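Local coordinates for protein ribokinase (Thermotoga maritima, PDB 1VM7) that probably phosphorylates D-ribose at O-5 with ATP and a divalent metal ion, giving D-ribose 5-phosphate, as a homodimeric PfkB-family sugar kinase, at residues F14-V19 with G68-T73; V72-N77 with G95-S100. All coordinates share one frame; numbering follows the deposited sequence.

Contact 1 of 2, residues F14-V19 with G68-T73; sequences FLVISV and GCRFVT
Val19 and Arg70 join two parallel neighbours, strands 17-20 and 69-75, in the large mixed sheet of the PfkB-family kinase fold; their short segments run 23° apart. Ser18 faces Arg70 and Val19 faces Phe71. Val19 is gripped through both backbone polar atoms: its N donates to Arg70 O at 2.7 Å, and its O accepts from Val72 N, also at 2.7 Å. The rung before them, Arg70 N to Ile17 O, is weak at 3.4 Å. Ser18 CA and Phe71 CA add C-H...O contacts to Arg70 O and Val19 O.

On the face carrying Ser18 and Arg70, the arginine runs extended from CG to NE and passes obliquely over Val16, whose CG1 lies 3.7 Å from NE, against one face of the guanidinium near its rim. Ser18 OG packs against Arg70 CB, and a water at the guanidinium edge accepts from NH1 at 3.1 Å while also bonding Ser18 OG. Replacing Arg70 with a leucine would probably leave that water without its NH1 donor and Val16 CG1 without its flat cover.

The opposite face is apolar. Val19 CG1, held anti to the backbone N (chi1 -176°), and CB meet the Phe71 ring obliquely along its CD1-CE1 side, CB 3.7 Å from CD1, whereas CG2 turns to Cys69 SG, again 3.7 Å away. Helix 53-65 covers this side, placing Phe71 against Ala55, a predicted substrate-binding residue. Both backbone polar atoms of buried Val19 are thus satisfied within the sheet, the charge of Arg70 stays on the water-bearing face, and the side turned to helix 53-65 is packed with carbon and sulfur.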
loop_
_atom_site.group_PDB
_atom_site.type_symbol
_atom_site.label_atom_id
_atom_site.label_comp_id
_atom_site.label_asym_id
_atom_site.label_seq_id
_atom_site.Cartn_x
_atom_site.Cartn_y
_atom_site.Cartn_z
ATOM N N PHE A 14 29.632 26.395 -12.265
ATOM C CA PHE A 14 28.572 25.600 -12.827
ATOM C C PHE A 14 27.274 26.331 -12.540
ATOM O O PHE A 14 27.201 27.153 -11.626
ATOM C CB PHE A 14 28.587 24.187 -12.215
ATOM C CG PHE A 14 29.902 23.484 -12.401
ATOM C CD1 PHE A 14 30.186 22.832 -13.585
ATOM C CD2 PHE A 14 30.891 23.551 -11.425
ATOM C CE1 PHE A 14 31.416 22.216 -13.801
ATOM C CE2 PHE A 14 32.134 22.924 -11.611
ATOM C CZ PHE A 14 32.386 22.248 -12.816
ATOM N N LEU A 15 26.265 26.069 -13.351
ATOM C CA LEU A 15 24.939 26.635 -13.126
ATOM C C LEU A 15 24.223 25.813 -12.054
ATOM O O LEU A 15 24.400 24.600 -11.983
ATOM C CB LEU A 15 24.129 26.656 -14.424
ATOM C CG LEU A 15 24.775 27.462 -15.551
ATOM C CD1 LEU A 15 23.888 27.505 -16.806
ATOM C CD2 LEU A 15 25.100 28.876 -15.083
ATOM N N VAL A 16 23.455 26.486 -11.198
ATOM C CA VAL A 16 22.826 25.822 -10.062
ATOM C C VAL A 16 21.457 25.321 -10.477
ATOM O O VAL A 16 20.678 26.070 -11.069
ATOM C CB VAL A 16 22.704 26.747 -8.824
ATOM C CG1 VAL A 16 21.861 26.087 -7.747
ATOM C CG2 VAL A 16 24.074 27.080 -8.288
ATOM N N ILE A 17 21.194 24.052 -10.165
ATOM C CA ILE A 17 19.945 23.371 -10.547
ATOM C C ILE A 17 18.980 23.191 -9.352
ATOM O O ILE A 17 19.362 22.732 -8.269
ATOM C CB ILE A 17 20.208 21.950 -11.142
ATOM C CG1 ILE A 17 21.074 22.020 -12.403
ATOM C CG2 ILE A 17 18.870 21.209 -11.395
ATOM C CD1 ILE A 17 21.522 20.656 -12.926
ATOM N N SER A 18 17.725 23.558 -9.580
ATOM C CA SER A 18 16.641 23.248 -8.679
ATOM C C SER A 18 15.634 22.377 -9.386
ATOM O O SER A 18 15.360 22.567 -10.570
ATOM C CB SER A 18 15.944 24.515 -8.228
ATOM O OG SER A 18 16.783 25.275 -7.395
ATOM N N VAL A 19 15.098 21.397 -8.665
ATOM C CA VAL A 19 13.971 20.611 -9.127
ATOM C C VAL A 19 12.807 21.008 -8.238
ATOM O O VAL A 19 12.967 21.117 -7.028
ATOM C CB VAL A 19 14.153 19.043 -9.024
ATOM C CG1 VAL A 19 12.954 18.345 -9.620
ATOM C CG2 VAL A 19 15.376 18.566 -9.726
ATOM N N GLY A 68 25.161 17.656 -5.442
ATOM C CA GLY A 68 23.884 17.613 -4.760
ATOM C C GLY A 68 22.790 18.097 -5.677
ATOM O O GLY A 68 22.952 18.100 -6.901
ATOM N N CYS A 69 21.669 18.502 -5.088
ATOM C CA CYS A 69 20.559 19.064 -5.845
ATOM C C CYS A 69 19.565 19.777 -4.944
ATOM O O CYS A 69 19.213 19.283 -3.888
ATOM C CB CYS A 69 19.853 17.985 -6.655
ATOM S SG CYS A 69 18.593 18.593 -7.890
ATOM N N ARG A 70 19.144 20.962 -5.355
ATOM C CA ARG A 70 18.060 21.668 -4.698
ATOM C C ARG A 70 16.757 21.095 -5.238
ATOM O O ARG A 70 16.529 21.018 -6.449
ATOM C CB ARG A 70 18.160 23.157 -4.948
ATOM C CG ARG A 70 19.455 23.703 -4.423
ATOM C CD ARG A 70 19.651 25.146 -4.724
ATOM N NE ARG A 70 20.936 25.588 -4.180
ATOM C CZ ARG A 70 21.207 26.830 -3.782
ATOM N NH1 ARG A 70 20.292 27.795 -3.842
ATOM N NH2 ARG A 70 22.420 27.108 -3.309
ATOM N N PHE A 71 15.923 20.635 -4.331
ATOM C CA PHE A 71 14.761 19.886 -4.714
ATOM C C PHE A 71 13.653 20.313 -3.802
ATOM O O PHE A 71 13.631 19.921 -2.625
ATOM C CB PHE A 71 15.035 18.392 -4.582
ATOM C CG PHE A 71 13.846 17.504 -4.863
ATOM C CD1 PHE A 71 12.851 17.869 -5.801
ATOM C CD2 PHE A 71 13.755 16.256 -4.244
ATOM C CE1 PHE A 71 11.789 17.056 -6.072
ATOM C CE2 PHE A 71 12.666 15.400 -4.523
ATOM C CZ PHE A 71 11.683 15.822 -5.447
ATOM N N VAL A 72 12.785 21.193 -4.315
ATOM C CA VAL A 72 11.611 21.619 -3.563
ATOM C C VAL A 72 10.557 20.564 -3.790
ATOM O O VAL A 72 10.171 20.251 -4.936
ATOM C CB VAL A 72 11.121 23.043 -3.930
ATOM C CG1 VAL A 72 9.927 23.444 -3.055
ATOM C CG2 VAL A 72 12.257 24.014 -3.696
ATOM N N THR A 73 10.132 19.974 -2.675
ATOM C CA THR A 73 9.195 18.846 -2.731
ATOM C C THR A 73 8.457 18.784 -1.400
ATOM O O THR A 73 8.973 19.202 -0.381
ATOM C CB THR A 73 9.873 17.475 -3.040
ATOM O OG1 THR A 73 8.877 16.456 -3.182
ATOM C CG2 THR A 73 10.803 17.044 -1.925
HETATM O O HOH W 1 17.535 27.652 -5.256
#

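Contact 2 of 2, residues V72-N77 with G95-S100; sequences VTCIGN and GYIRVS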
loop_
_atom_site.group_PDB
_atom_site.type_symbol
_atom_site.label_atom_id
_atom_site.label_comp_id
_atom_site.label_asym_id
_atom_site.label_seq_id
_atom_site.Cartn_x
_atom_site.Cartn_y
_atom_site.Cartn_z
ATOM N N VAL A 72 12.785 21.193 -4.315
ATOM C CA VAL A 72 11.611 21.619 -3.563
ATOM C C VAL A 72 10.557 20.564 -3.790
ATOM O O VAL A 72 10.171 20.251 -4.936
ATOM C CB VAL A 72 11.121 23.043 -3.930
ATOM C CG1 VAL A 72 9.927 23.444 -3.055
ATOM C CG2 VAL A 72 12.257 24.014 -3.696
ATOM N N THR A 73 10.132 19.974 -2.675
ATOM C CA THR A 73 9.195 18.846 -2.731
ATOM C C THR A 73 8.457 18.784 -1.400
ATOM O O THR A 73 8.973 19.202 -0.381
ATOM C CB THR A 73 9.873 17.475 -3.040
ATOM O OG1 THR A 73 8.877 16.456 -3.182
ATOM C CG2 THR A 73 10.803 17.044 -1.925
ATOM N N CYS A 74 7.228 18.289 -1.433
ATOM C CA CYS A 74 6.467 18.109 -0.227
ATOM C C CYS A 74 6.407 16.649 0.148
ATOM O O CYS A 74 5.998 15.809 -0.652
ATOM C CB CYS A 74 5.053 18.653 -0.385
ATOM S SG CYS A 74 4.974 20.412 -0.035
ATOM N N ILE A 75 6.791 16.354 1.387
ATOM C CA ILE A 75 6.691 15.008 1.910
ATOM C C ILE A 75 5.997 15.095 3.245
ATOM O O ILE A 75 5.723 16.169 3.708
ATOM C CB ILE A 75 8.066 14.326 2.029
ATOM C CG1 ILE A 75 9.000 15.121 2.971
ATOM C CG2 ILE A 75 8.687 14.194 0.631
ATOM C CD1 ILE A 75 10.374 14.673 2.956
ATOM N N GLY A 76 5.690 13.954 3.839
ATOM C CA GLY A 76 4.902 13.912 5.060
ATOM C C GLY A 76 5.776 13.966 6.296
ATOM O O GLY A 76 6.928 14.415 6.260
ATOM N N ASN A 77 5.220 13.503 7.404
ATOM C CA ASN A 77 5.983 13.365 8.656
ATOM C C ASN A 77 6.071 11.913 9.095
ATOM O O ASN A 77 6.257 11.622 10.275
ATOM C CB ASN A 77 5.396 14.239 9.762
ATOM C CG ASN A 77 5.865 15.662 9.665
ATOM O OD1 ASN A 77 7.071 15.923 9.732
ATOM N ND2 ASN A 77 4.919 16.606 9.499
ATOM N N GLY A 95 15.898 21.047 0.420
ATOM C CA GLY A 95 14.746 21.863 -0.009
ATOM C C GLY A 95 13.385 21.227 0.206
ATOM O O GLY A 95 12.361 21.849 -0.054
ATOM N N TYR A 96 13.368 19.987 0.692
ATOM C CA TYR A 96 12.108 19.317 0.974
ATOM C C TYR A 96 11.355 20.039 2.087
ATOM O O TYR A 96 11.964 20.607 2.969
ATOM C CB TYR A 96 12.320 17.867 1.391
ATOM C CG TYR A 96 13.267 17.691 2.555
ATOM C CD1 TYR A 96 12.838 17.803 3.878
ATOM C CD2 TYR A 96 14.604 17.384 2.313
ATOM C CE1 TYR A 96 13.745 17.619 4.935
ATOM C CE2 TYR A 96 15.492 17.214 3.323
ATOM C CZ TYR A 96 15.080 17.332 4.615
ATOM O OH TYR A 96 16.048 17.135 5.546
ATOM N N ILE A 97 10.028 19.950 2.025
ATOM C CA ILE A 97 9.110 20.552 2.967
ATOM C C ILE A 97 8.238 19.453 3.547
ATOM O O ILE A 97 7.640 18.699 2.793
ATOM C CB ILE A 97 8.179 21.543 2.245
ATOM C CG1 ILE A 97 8.960 22.738 1.710
ATOM C CG2 ILE A 97 7.026 22.030 3.171
ATOM C CD1 ILE A 97 8.151 23.543 0.690
ATOM N N ARG A 98 8.145 19.380 4.872
ATOM C CA ARG A 98 7.329 18.368 5.525
ATOM C C ARG A 98 5.964 18.913 5.831
ATOM O O ARG A 98 5.860 20.038 6.262
ATOM C CB ARG A 98 7.991 17.910 6.815
ATOM C CG ARG A 98 9.424 17.475 6.585
ATOM C CD ARG A 98 9.981 16.784 7.782
ATOM N NE ARG A 98 9.686 15.367 7.733
ATOM C CZ ARG A 98 10.223 14.471 8.550
ATOM N NH1 ARG A 98 11.073 14.846 9.518
ATOM N NH2 ARG A 98 9.885 13.201 8.406
ATOM N N VAL A 99 4.920 18.128 5.557
ATOM C CA VAL A 99 3.537 18.538 5.819
ATOM C C VAL A 99 2.868 17.408 6.558
ATOM O O VAL A 99 3.444 16.323 6.666
ATOM C CB VAL A 99 2.770 18.903 4.515
ATOM C CG1 VAL A 99 3.407 20.125 3.869
ATOM C CG2 VAL A 99 2.741 17.730 3.493
ATOM N N SER A 100 1.672 17.639 7.078
ATOM C CA SER A 100 0.990 16.628 7.894
ATOM C C SER A 100 0.215 15.546 7.099
ATOM O O SER A 100 -0.327 14.614 7.682
ATOM C CB SER A 100 0.037 17.311 8.874
ATOM O OG SER A 100 -1.035 17.852 8.141
HETATM O O HOH W 2 5.087 19.141 9.451
#
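Val72 opens the pairing with Gly95 and Ile97: its CA makes a C-H...O contact with Gly95 O, and its CG1 meets Ile97 CD1 obliquely at 4.1 Å. Thr73 O then takes the Ile97 amide at 2.7 Å. Thr73 CG2 rests on Tyr96 CB at 3.7 Å, while OG1 bonds to Ser23 and Gly21. On the other face, Cys74 SG touches Ile97 CB and CG2, and also Val99 CG1. Ile75 donates its N to Ile97 O (2.9 Å) and receives Val99 N on its own O (2.8 Å). With CG1 set between the backbone N and carbonyl carbon (chi1 60°), Ile75 brings CD1 to Tyr96 CB and CD1.

Gly76 O, past the strand end, accepts from Arg98 NE at 3.3 Å, the donor lying in the carbonyl plane. Asn77 OD1 sits over one face of this guanidinium, the amide plane turned 46° from it. Arg98 bends at chi3 (88°), and its NH2 forms a salt bridge with Asp82 and a hydrogen bond with Ser81, tying the strand ends to the start of helix 79-90. Two adjacent parallel strands joined through that helix make this a classic beta-alpha-beta crossover.

From the N terminus, strand 17-20 enters the large sheet first, and contact 1 closes a long excursion: the 48 residues between its segments include strands 24-30 and 40-51 of the smaller sheet and helix 53-65 before strand 69-75 returns alongside. Contact 2 closes a much shorter loop, 17 residues holding helix 79-90. The two loops follow one another rather than nest, overlapping in sequence at Val72 and Thr73. Strand 69-75 is therefore the middle member, with contact 1 on its inner neighbour and contact 2 on strand 93-98, outermost in this chain. Their centres lie about 16 Å apart, and together they tie three adjacent parallel strands of the large sheet.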